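Local coordinates for protein histidine kinase (Methanosarcina mazei, PDB 3LI9) that forms the extracellular PDC-fold sensor domain of a putative membrane-bound histidine kinase that probably transfers phosphate from ATP to a protein histidine, at residues V179-R184 with S202-K207; G189-V194 with F263-P268. All blocks are in the same frame, centred on the assembly; numbering follows the deposited sequence.

Contact 1 (V179-R184 with S202-K207); sequences VASSIR and SHPTQK
The guanidinium of R184 meets the P204 ring obliquely, its NH2 3.8 Å from P204 CB, while within the loop P204 CD lies over one face of the H203 imidazole, offset toward the rim, and T205 CA sits at its edge, in the ring plane. H203 ND1 accepts the backbone N-H groups of T205 and Q206, both from outside the ring plane, which restrains the ring's rotation. Across the contact the type I turn from A180 to I183, following on from helix 174-180 of this Cache (PDC-fold) domain, presents the hydroxyl of S181 beside strand 190-194. Its OG lies 3.3 Å from P204 CA, and A180 CB rests 3.5 Å from S202 OG. No direct hydrogen bond joins the segments; a water does, donating to S181 OG (2.8 Å) and bonding S202 OG (2.7 Å). K207 bends back at chi2 (-58°), so that NZ bonds H203 O at 2.8 Å and reaches D177 of the helix in a salt bridge. D177 OD1 also bonds S181 OG and H203 N. The turn and the loop are thus held together through one shared carboxylate and a water, with the lysine probably balancing the carboxylate's charge.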
# COMPACT_ATOMS: atom_id res chain seq x y z
N VAL A 179 -14.98 -1.68 4.00
CA VAL A 179 -15.67 -1.80 2.77
C VAL A 179 -15.76 -3.28 2.33
O VAL A 179 -16.87 -3.76 2.07
CB VAL A 179 -14.94 -1.02 1.63
CG1 VAL A 179 -15.70 -1.31 0.29
CG2 VAL A 179 -14.98 0.53 1.91
N ALA A 180 -14.63 -4.00 2.27
CA ALA A 180 -14.64 -5.41 1.71
C ALA A 180 -15.46 -6.37 2.60
O ALA A 180 -16.17 -7.24 2.09
CB ALA A 180 -13.18 -5.92 1.57
N SER A 181 -15.41 -6.17 3.92
CA SER A 181 -16.12 -7.06 4.82
C SER A 181 -17.61 -6.90 4.83
O SER A 181 -18.29 -7.73 5.47
CB SER A 181 -15.55 -6.99 6.23
OG SER A 181 -14.26 -7.66 6.22
N SER A 182 -18.13 -5.89 4.15
CA SER A 182 -19.59 -5.72 4.01
C SER A 182 -20.13 -6.29 2.71
O SER A 182 -21.33 -6.24 2.46
CB SER A 182 -19.94 -4.25 4.03
OG SER A 182 -19.51 -3.65 2.78
N ILE A 183 -19.26 -6.74 1.82
CA ILE A 183 -19.71 -7.27 0.52
C ILE A 183 -20.30 -8.63 0.70
O ILE A 183 -19.72 -9.51 1.38
CB ILE A 183 -18.54 -7.29 -0.48
CG1 ILE A 183 -18.12 -5.86 -0.80
CG2 ILE A 183 -18.94 -8.05 -1.81
CD1 ILE A 183 -16.74 -5.77 -1.48
N ARG A 184 -21.52 -8.79 0.18
CA ARG A 184 -22.18 -10.09 0.27
C ARG A 184 -22.67 -10.49 -1.10
O ARG A 184 -23.18 -9.66 -1.86
CB ARG A 184 -23.34 -10.02 1.25
CG ARG A 184 -22.87 -9.83 2.67
CD ARG A 184 -21.79 -10.90 3.17
NE ARG A 184 -21.62 -10.56 4.57
CZ ARG A 184 -20.49 -10.24 5.20
NH1 ARG A 184 -20.60 -9.90 6.48
NH2 ARG A 184 -19.29 -10.35 4.62
N SER A 202 -8.07 -7.65 4.72
CA SER A 202 -9.43 -7.59 5.32
C SER A 202 -9.86 -9.03 5.54
O SER A 202 -9.30 -9.95 4.92
CB SER A 202 -10.47 -6.95 4.38
OG SER A 202 -10.64 -7.67 3.16
N HIS A 203 -10.85 -9.23 6.40
CA HIS A 203 -11.55 -10.56 6.45
C HIS A 203 -12.80 -10.34 7.28
O HIS A 203 -12.73 -9.63 8.27
CB HIS A 203 -10.67 -11.62 7.09
CG HIS A 203 -11.22 -13.01 6.89
ND1 HIS A 203 -12.18 -13.57 7.73
CD2 HIS A 203 -10.99 -13.94 5.92
CE1 HIS A 203 -12.48 -14.78 7.31
NE2 HIS A 203 -11.76 -15.04 6.22
N PRO A 204 -13.96 -10.90 6.88
CA PRO A 204 -15.19 -10.49 7.54
C PRO A 204 -15.21 -10.98 9.00
O PRO A 204 -15.81 -10.30 9.84
CB PRO A 204 -16.27 -11.23 6.75
CG PRO A 204 -15.67 -11.51 5.38
CD PRO A 204 -14.21 -11.76 5.69
N THR A 205 -14.57 -12.11 9.29
CA THR A 205 -14.58 -12.63 10.70
C THR A 205 -13.25 -12.81 11.39
O THR A 205 -13.15 -12.70 12.64
CB THR A 205 -15.37 -13.99 10.79
OG1 THR A 205 -14.87 -14.89 9.81
CG2 THR A 205 -16.83 -13.75 10.46
N GLN A 206 -12.20 -13.10 10.63
CA GLN A 206 -10.93 -13.39 11.25
C GLN A 206 -10.08 -12.09 11.28
O GLN A 206 -9.14 -11.91 10.48
CB GLN A 206 -10.19 -14.48 10.47
CG GLN A 206 -10.95 -15.82 10.44
CD GLN A 206 -10.81 -16.60 11.74
OE1 GLN A 206 -10.10 -16.20 12.65
NE2 GLN A 206 -11.39 -17.75 11.79
N LYS A 207 -10.40 -11.17 12.18
CA LYS A 207 -9.62 -9.92 12.20
C LYS A 207 -8.18 -10.12 12.52
O LYS A 207 -7.33 -9.33 12.08
CB LYS A 207 -10.27 -8.90 13.14
CG LYS A 207 -11.74 -8.67 12.89
CD LYS A 207 -12.04 -8.18 11.39
CE LYS A 207 -13.52 -7.84 11.22
NZ LYS A 207 -13.75 -7.54 9.76
O HOH W 1 -12.99 -8.82 3.95

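Contact 2 (G189-V194 with F263-P268); sequences GYAFMV and FVLVVP
Y190 and F192 each lay an aromatic face against the valine paired with them on the neighbouring strand, giving two CH-pi contacts of nearly equal geometry. V266 CB stands 3.9 Å from the Y190 ring centroid, and V264 CB 4.0 Å from that of F192. The strands 190-194 and 261-268 belong to the four-stranded antiparallel sheet of this PDC-fold (Cache) sensor domain, with 190-194 outermost and 261-268 next to it; the short segments run at 155° to each other. Y190-V266 and F192-V264 are hydrogen-bonded pairs, each joined by two backbone bonds. Between them, A191-L265 is a non-hydrogen-bonded pair, as is M193-F263 further along.

Both aromatic side chains hold CG between the backbone N and carbonyl carbon (chi1 60° for Y190, 57° for F192), which tips each ring over its valine so that the partners lie side by side and point the same way. V266 also crosses to F192, its CG2 3.6 Å from F192 CE2, and Y190 CE1 meets the F192 ring at its edge. The aliphatic side chain of V266 is therefore shared by two rings. An alanine in place of Y190 would probably leave CB and CG1 of V266 without their aromatic lid and the F192 edge without one of its neighbours.

On the other sheet face, which turns to helix 13-48, A191, M193, F263 and L265 pack together. M193, a selenomethionine, crosses F263 at about a right angle in a Met-aromatic contact, with SE in plane at the ring edge and 5.3 Å from the centroid. The far end of the same ring meets the small side chain of A191, F263 CZ lying 3.4 Å from A191 CB.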
# COMPACT_ATOMS: atom_id res chain seq x y z
N GLY A 189 -21.92 -15.77 0.32
CA GLY A 189 -20.67 -15.38 -0.38
C GLY A 189 -20.11 -14.12 0.26
O GLY A 189 -20.85 -13.29 0.79
N TYR A 190 -18.79 -13.95 0.20
CA TYR A 190 -18.19 -12.76 0.85
C TYR A 190 -16.92 -12.44 0.07
O TYR A 190 -16.66 -13.03 -0.99
CB TYR A 190 -17.84 -13.08 2.30
CG TYR A 190 -16.85 -14.23 2.50
CD1 TYR A 190 -15.48 -14.00 2.68
CD2 TYR A 190 -17.29 -15.61 2.55
CE1 TYR A 190 -14.57 -15.04 2.88
CE2 TYR A 190 -16.37 -16.66 2.74
CZ TYR A 190 -15.03 -16.36 2.91
OH TYR A 190 -14.13 -17.36 3.10
N ALA A 191 -16.15 -11.45 0.56
CA ALA A 191 -15.04 -10.96 -0.26
C ALA A 191 -13.96 -10.55 0.71
O ALA A 191 -14.24 -10.23 1.89
CB ALA A 191 -15.50 -9.68 -0.99
N PHE A 192 -12.72 -10.54 0.23
CA PHE A 192 -11.62 -9.92 1.04
C PHE A 192 -10.50 -9.46 0.07
O PHE A 192 -10.50 -9.83 -1.08
CB PHE A 192 -11.03 -10.91 2.09
CG PHE A 192 -10.52 -12.18 1.50
CD1 PHE A 192 -9.20 -12.29 0.99
CD2 PHE A 192 -11.32 -13.30 1.51
CE1 PHE A 192 -8.72 -13.55 0.44
CE2 PHE A 192 -10.83 -14.52 0.99
CZ PHE A 192 -9.58 -14.64 0.46
N MSE A 193 -9.59 -8.62 0.53
CA MSE A 193 -8.50 -8.17 -0.33
C MSE A 193 -7.22 -8.73 0.22
O MSE A 193 -7.09 -8.91 1.44
CB MSE A 193 -8.39 -6.62 -0.34
CG MSE A 193 -9.45 -6.04 -1.10
SE MSE A 193 -8.61 -5.48 -2.86
CE MSE A 193 -8.04 -3.99 -1.92
N VAL A 194 -6.25 -9.01 -0.66
CA VAL A 194 -4.91 -9.41 -0.24
C VAL A 194 -3.84 -8.56 -0.90
O VAL A 194 -4.10 -7.96 -1.97
CB VAL A 194 -4.59 -10.93 -0.48
CG1 VAL A 194 -5.64 -11.83 0.30
CG2 VAL A 194 -4.65 -11.27 -1.97
N PHE A 263 -8.31 -8.61 -5.41
CA PHE A 263 -9.59 -8.64 -4.75
C PHE A 263 -10.15 -10.07 -4.95
O PHE A 263 -10.13 -10.58 -6.07
CB PHE A 263 -10.57 -7.59 -5.41
CG PHE A 263 -11.95 -7.64 -4.78
CD1 PHE A 263 -12.25 -6.89 -3.66
CD2 PHE A 263 -12.92 -8.50 -5.33
CE1 PHE A 263 -13.55 -6.96 -3.09
CE2 PHE A 263 -14.24 -8.56 -4.75
CZ PHE A 263 -14.51 -7.77 -3.65
N VAL A 264 -10.61 -10.68 -3.85
CA VAL A 264 -11.04 -12.09 -3.90
C VAL A 264 -12.50 -12.20 -3.49
O VAL A 264 -12.95 -11.66 -2.45
CB VAL A 264 -10.16 -12.96 -2.96
CG1 VAL A 264 -10.54 -14.45 -3.12
CG2 VAL A 264 -8.71 -12.77 -3.26
N LEU A 265 -13.30 -12.86 -4.31
CA LEU A 265 -14.67 -13.15 -3.94
C LEU A 265 -14.76 -14.66 -3.67
O LEU A 265 -14.23 -15.47 -4.48
CB LEU A 265 -15.62 -12.91 -5.12
CG LEU A 265 -16.31 -11.63 -5.42
CD1 LEU A 265 -17.25 -11.85 -6.64
CD2 LEU A 265 -17.04 -11.06 -4.21
N VAL A 266 -15.40 -15.02 -2.57
CA VAL A 266 -15.49 -16.44 -2.20
C VAL A 266 -16.99 -16.81 -2.29
O VAL A 266 -17.82 -16.19 -1.63
CB VAL A 266 -14.96 -16.72 -0.78
CG1 VAL A 266 -15.18 -18.18 -0.37
CG2 VAL A 266 -13.46 -16.37 -0.67
N VAL A 267 -17.32 -17.75 -3.17
CA VAL A 267 -18.70 -18.04 -3.48
C VAL A 267 -18.91 -19.57 -3.37
O VAL A 267 -18.19 -20.33 -4.02
CB VAL A 267 -18.99 -17.75 -4.96
CG1 VAL A 267 -20.44 -17.96 -5.21
CG2 VAL A 267 -18.65 -16.30 -5.36
N PRO A 268 -19.90 -19.96 -2.59
CA PRO A 268 -20.28 -21.36 -2.46
C PRO A 268 -20.87 -21.80 -3.80
O PRO A 268 -21.84 -21.19 -4.29
CB PRO A 268 -21.36 -21.33 -1.39
CG PRO A 268 -21.15 -20.06 -0.67
CD PRO A 268 -20.72 -19.10 -1.74

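Contacts 1 and 2 have centres 9 Å apart and interleave along the chain: helix 174-180 leads into strand 190-194, whose continuation supplies the loop at 202-207, and the strand pairs with 263-268 much later. They meet on the outermost strand of the four-stranded sheet. S202 OG lies 3.0 Å from M193 N, so the serine that holds the water of contact 1 probably also accepts a hydrogen bond from the backbone of contact 2. P204 CG packs 3.7 Å from Y190 CD1, and R184 CD is 3.5 Å from G189 O. Both contacts belong to the extracellular sensor; the predicted kinase activity resides in other parts of the protein.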